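Local coordinates for PbSGBP-B lipoprotein (Prevotella bryantii B14, PDB 6D2Y) that probably binds polysaccharide, perhaps xyloglucan, as a surface lipoprotein of a polysaccharide utilization locus, at residues 325-330 with 443-448; 272-277 with 425-430. One frame throughout, in Å; residues are numbered along the deposited sequence.

In the fold
Interactions 1 and 2 sit at neighbouring places in the beta sandwich of the xyloglucan-binding family domain, their centres about 10 Å apart. Segments 325-330, 443-448 and 272-277 each lie in a connection between the six-stranded and four-stranded sheets, while 425-430 is the end of strand 423-428 and its continuation. The two contacts touch directly: P329 O lies 2.9 Å from I429 N, a probable hydrogen bond, and M330 CG packs on L428 CD1 at 3.6 Å. Both lie away from the magnesium site of D225, D227, S255, N257 and D452. A glycerol, probably from the crystallisation liquor, lies about 4 Å from the W274 side chain.

Interaction 1 of 2, residues 325-330 with 443-448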
# COMPACT_ATOMS: atom_id res chain seq x y z
N TRP A 325 -2.61 19.96 -7.77
CA TRP A 325 -3.16 19.11 -8.83
C TRP A 325 -4.61 18.81 -8.48
O TRP A 325 -4.88 18.03 -7.57
CB TRP A 325 -2.34 17.83 -8.97
CG TRP A 325 -2.90 16.84 -9.93
CD1 TRP A 325 -3.59 17.10 -11.08
CD2 TRP A 325 -2.82 15.41 -9.84
NE1 TRP A 325 -3.95 15.93 -11.70
CE2 TRP A 325 -3.48 14.87 -10.96
CE3 TRP A 325 -2.25 14.53 -8.91
CZ2 TRP A 325 -3.59 13.50 -11.18
CZ3 TRP A 325 -2.36 13.17 -9.13
CH2 TRP A 325 -3.03 12.67 -10.25
N GLY A 326 -5.53 19.44 -9.20
CA GLY A 326 -6.94 19.32 -8.87
C GLY A 326 -7.83 18.89 -10.01
O GLY A 326 -9.05 18.80 -9.85
N ALA A 327 -7.25 18.62 -11.18
CA ALA A 327 -8.05 18.17 -12.31
C ALA A 327 -7.20 17.27 -13.18
O ALA A 327 -5.97 17.29 -13.14
CB ALA A 327 -8.59 19.35 -13.12
N GLY A 328 -7.87 16.46 -13.99
CA GLY A 328 -7.20 15.60 -14.93
C GLY A 328 -6.65 14.36 -14.28
O GLY A 328 -5.57 14.37 -13.67
N PRO A 329 -7.38 13.26 -14.41
CA PRO A 329 -6.95 12.02 -13.77
C PRO A 329 -5.68 11.48 -14.41
O PRO A 329 -5.50 11.54 -15.62
CB PRO A 329 -8.14 11.07 -14.00
CG PRO A 329 -9.29 11.96 -14.39
CD PRO A 329 -8.67 13.11 -15.11
N MSE A 330 -4.85 10.85 -13.62
CA MSE A 330 -3.62 10.32 -14.07
C MSE A 330 -3.77 8.94 -14.55
O MSE A 330 -3.87 8.04 -13.78
CB MSE A 330 -2.65 10.31 -12.92
CG MSE A 330 -1.24 9.91 -13.32
SE MSE A 330 0.12 9.68 -11.98
CE MSE A 330 0.44 11.48 -11.48
N VAL A 443 -11.16 21.09 -10.81
CA VAL A 443 -11.03 22.54 -10.77
C VAL A 443 -9.82 22.94 -11.60
O VAL A 443 -8.81 22.21 -11.63
CB VAL A 443 -10.92 23.07 -9.32
CG1 VAL A 443 -12.05 22.51 -8.47
CG2 VAL A 443 -9.57 22.71 -8.71
N GLU A 444 -9.92 24.07 -12.29
CA GLU A 444 -8.82 24.54 -13.12
C GLU A 444 -7.59 24.80 -12.26
O GLU A 444 -7.68 25.37 -11.17
CB GLU A 444 -9.23 25.81 -13.87
CG GLU A 444 -8.21 26.30 -14.88
CD GLU A 444 -8.61 27.62 -15.50
OE1 GLU A 444 -9.18 28.47 -14.79
OE2 GLU A 444 -8.34 27.81 -16.71
N CYS A 445 -6.44 24.37 -12.76
CA CYS A 445 -5.22 24.41 -11.96
C CYS A 445 -4.02 24.59 -12.88
O CYS A 445 -4.14 24.61 -14.11
CB CYS A 445 -5.07 23.14 -11.11
SG CYS A 445 -5.34 21.60 -12.02
N THR A 446 -2.85 24.73 -12.26
CA THR A 446 -1.56 24.73 -12.94
C THR A 446 -0.68 23.75 -12.18
O THR A 446 0.17 24.15 -11.37
CB THR A 446 -0.94 26.13 -12.97
OG1 THR A 446 -0.83 26.64 -11.64
CG2 THR A 446 -1.80 27.07 -13.80
N PRO A 447 -0.85 22.45 -12.41
CA PRO A 447 -0.20 21.46 -11.57
C PRO A 447 1.25 21.21 -11.96
O PRO A 447 1.63 21.27 -13.13
CB PRO A 447 -1.05 20.20 -11.79
CG PRO A 447 -1.52 20.34 -13.20
CD PRO A 447 -1.69 21.83 -13.45
N ILE A 448 2.06 20.93 -10.94
CA ILE A 448 3.45 20.50 -11.11
C ILE A 448 3.60 19.18 -10.36
O ILE A 448 3.41 19.13 -9.14
CB ILE A 448 4.45 21.54 -10.59
CG1 ILE A 448 4.49 22.76 -11.52
CG2 ILE A 448 5.83 20.92 -10.45
CD1 ILE A 448 5.67 23.68 -11.27
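W325 and P447 meet through their CB atoms, 3.9 Å apart, the two side chains meeting at a slant. P447 CB also reaches W325 CA at 3.8 Å, which makes this a contact with the root of the tryptophan more than with its indole. With CG anti to the backbone N (chi1 174°), the indole lies within the curve of its own loop, its edge toward G328 O and M330 N. There NE1 donates to G328 O at 3.0 Å, with the acceptor only 8° out of the ring plane, and more weakly to A327 O. These bonds within 325-330 hold the loop curled around the edge of the indole and would resist rotation of the ring. L428 and Y374 touch the same side chain, and W377 meets it edge-to-face.

Both segments belong to irregular connections between the two sheets of the beta sandwich. The stretch 325-330 ends the connection from strand 311-318 and runs into strand 330-335; residues 443-448 form the last part of the loop between strands 423-428 and 449-458, so the contact ties together two of the connections that pass between the sheets.

C445 points its thiol into the bend at G326 and A327. SG accepts from G326 N at 3.6 Å with an N-H...S angle of 162°, and A327 N is equally distant. The first torsion of C445, placing SG between the backbone N and the carbonyl carbon, directs the sulfur toward these amides.

A327 turns its methyl toward the V443 backbone, CB lying 3.2 Å from V443 O. Alongside, V443 N donates to G326 O at 3.3 Å. V443 CG2 flanks that G326 oxygen at 4.1 Å.

Interaction 2 of 2, residues 272-277 with 425-430; sequences GKWNDE and NIFLIK
W274 and F427 form a T-shaped (edge-to-face) pair: the phenyl edge is directed at the indole face, the planes stand 83° apart, and the centroids of the indole five-membered ring and the phenyl ring are separated by 5.0 Å. F427 CE2 makes the nearest approach, 3.7 Å from W274 CE2, while CZ lies against the same face near NE1. Along its own rim the phenyl ring also meets N275 O, which is 3.3 Å from F427 CE1 and near the ring plane.

Apolar packing is added by I429. Its CG1 is anti to the backbone N (chi1 -178°) and chi2 is also extended, carrying CD1 up to W274 CE3 at 3.5 Å. The other branch, CG2, sits over one face of F427, toward its rim, so that the two branches of I429 touch both aromatic rings.

This cluster lies on the four-stranded antiparallel sheet of the beta sandwich, where strand 423-428 pairs with 279-282 and 330-335; loop 272-277, approaching strand 279-282, folds over the end of 423-428.

A backbone hydrogen bond of 3.0 Å runs from K430 N to G272 O. K430 CB passes 4.0 Å from G272 CA, and the lysine's end leads away to a salt bridge with D441. One water bridges the segments, hydrogen-bonded to K273 O and to L428 O, the latter at 2.8 Å, with a weak bond from N275 N. Within the loop, N275 OD1 accepts from E277 N at 3.1 Å, an Asx turn at the start of the 3-10 segment.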
# COMPACT_ATOMS: atom_id res chain seq x y z
N GLY A 272 -10.31 18.29 -17.83
CA GLY A 272 -9.23 17.37 -18.15
C GLY A 272 -8.99 17.18 -19.63
O GLY A 272 -8.66 16.07 -20.07
N LYS A 273 -9.13 18.25 -20.41
CA LYS A 273 -9.01 18.16 -21.86
C LYS A 273 -7.62 17.69 -22.26
O LYS A 273 -6.63 17.93 -21.56
CB LYS A 273 -9.34 19.50 -22.51
CG LYS A 273 -9.39 19.48 -24.03
CD LYS A 273 -9.44 20.89 -24.62
CE LYS A 273 -10.55 21.02 -25.64
NZ LYS A 273 -10.87 22.44 -25.95
N TRP A 274 -7.55 17.02 -23.41
CA TRP A 274 -6.29 16.51 -23.94
C TRP A 274 -5.27 17.63 -24.07
O TRP A 274 -5.52 18.66 -24.71
CB TRP A 274 -6.52 15.84 -25.30
CG TRP A 274 -5.32 15.13 -25.87
CD1 TRP A 274 -4.08 15.67 -26.12
CD2 TRP A 274 -5.24 13.76 -26.27
NE1 TRP A 274 -3.25 14.71 -26.64
CE2 TRP A 274 -3.93 13.53 -26.75
CE3 TRP A 274 -6.15 12.70 -26.28
CZ2 TRP A 274 -3.52 12.29 -27.23
CZ3 TRP A 274 -5.74 11.46 -26.75
CH2 TRP A 274 -4.43 11.27 -27.22
N ASN A 275 -4.11 17.42 -23.46
CA ASN A 275 -3.00 18.37 -23.51
C ASN A 275 -1.73 17.56 -23.30
O ASN A 275 -1.48 17.05 -22.20
CB ASN A 275 -3.15 19.45 -22.44
CG ASN A 275 -2.17 20.61 -22.62
OD1 ASN A 275 -1.17 20.48 -23.32
ND2 ASN A 275 -2.46 21.73 -21.96
N ASP A 276 -0.92 17.42 -24.37
CA ASP A 276 0.30 16.62 -24.31
C ASP A 276 1.36 17.20 -23.38
O ASP A 276 2.39 16.55 -23.17
CB ASP A 276 0.91 16.45 -25.71
CG ASP A 276 -0.10 15.96 -26.73
OD1 ASP A 276 -0.09 16.44 -27.88
OD2 ASP A 276 -0.92 15.08 -26.36
N GLU A 277 1.14 18.40 -22.82
CA GLU A 277 2.05 18.92 -21.82
C GLU A 277 2.10 18.05 -20.57
O GLU A 277 3.06 18.13 -19.81
CB GLU A 277 1.67 20.35 -21.43
CG GLU A 277 1.99 21.40 -22.47
CD GLU A 277 3.46 21.78 -22.47
OE1 GLU A 277 4.10 21.70 -21.40
OE2 GLU A 277 3.97 22.17 -23.54
N ASN A 425 3.11 4.77 -20.46
CA ASN A 425 2.62 6.13 -20.62
C ASN A 425 2.03 6.61 -19.31
O ASN A 425 1.32 5.87 -18.62
CB ASN A 425 1.56 6.21 -21.73
CG ASN A 425 2.15 6.52 -23.08
OD1 ASN A 425 3.32 6.25 -23.33
ND2 ASN A 425 1.33 7.08 -23.97
N ILE A 426 2.33 7.86 -18.96
CA ILE A 426 1.70 8.55 -17.84
C ILE A 426 1.07 9.81 -18.40
O ILE A 426 1.78 10.73 -18.84
CB ILE A 426 2.70 8.88 -16.72
CG1 ILE A 426 3.46 7.62 -16.30
CG2 ILE A 426 1.98 9.51 -15.53
CD1 ILE A 426 4.04 7.68 -14.91
N PHE A 427 -0.26 9.87 -18.39
CA PHE A 427 -1.01 10.93 -19.05
C PHE A 427 -2.08 11.45 -18.10
O PHE A 427 -2.95 10.69 -17.67
CB PHE A 427 -1.64 10.42 -20.35
CG PHE A 427 -2.02 11.51 -21.32
CD1 PHE A 427 -1.76 12.84 -21.03
CD2 PHE A 427 -2.64 11.20 -22.52
CE1 PHE A 427 -2.10 13.84 -21.92
CE2 PHE A 427 -2.99 12.20 -23.41
CZ PHE A 427 -2.72 13.52 -23.11
N LEU A 428 -2.00 12.74 -17.78
CA LEU A 428 -3.03 13.42 -16.99
C LEU A 428 -4.13 13.86 -17.94
O LEU A 428 -4.00 14.88 -18.63
CB LEU A 428 -2.43 14.62 -16.26
CG LEU A 428 -1.84 14.48 -14.86
CD1 LEU A 428 -0.95 13.26 -14.74
CD2 LEU A 428 -1.07 15.74 -14.55
N ILE A 429 -5.22 13.10 -17.99
CA ILE A 429 -6.28 13.38 -18.95
C ILE A 429 -7.55 12.70 -18.49
O ILE A 429 -7.52 11.60 -17.93
CB ILE A 429 -5.87 12.93 -20.38
CG1 ILE A 429 -6.96 13.27 -21.39
CG2 ILE A 429 -5.57 11.44 -20.40
CD1 ILE A 429 -6.60 12.93 -22.81
N LYS A 430 -8.68 13.37 -18.71
CA LYS A 430 -10.00 12.78 -18.55
C LYS A 430 -10.49 12.34 -19.93
O LYS A 430 -10.74 13.18 -20.80
CB LYS A 430 -10.97 13.76 -17.91
CG LYS A 430 -12.41 13.26 -17.87
CD LYS A 430 -13.40 14.41 -17.98
CE LYS A 430 -14.81 13.93 -17.71
NZ LYS A 430 -15.62 14.93 -16.95
O HOH W 1 -4.54 16.38 -20.99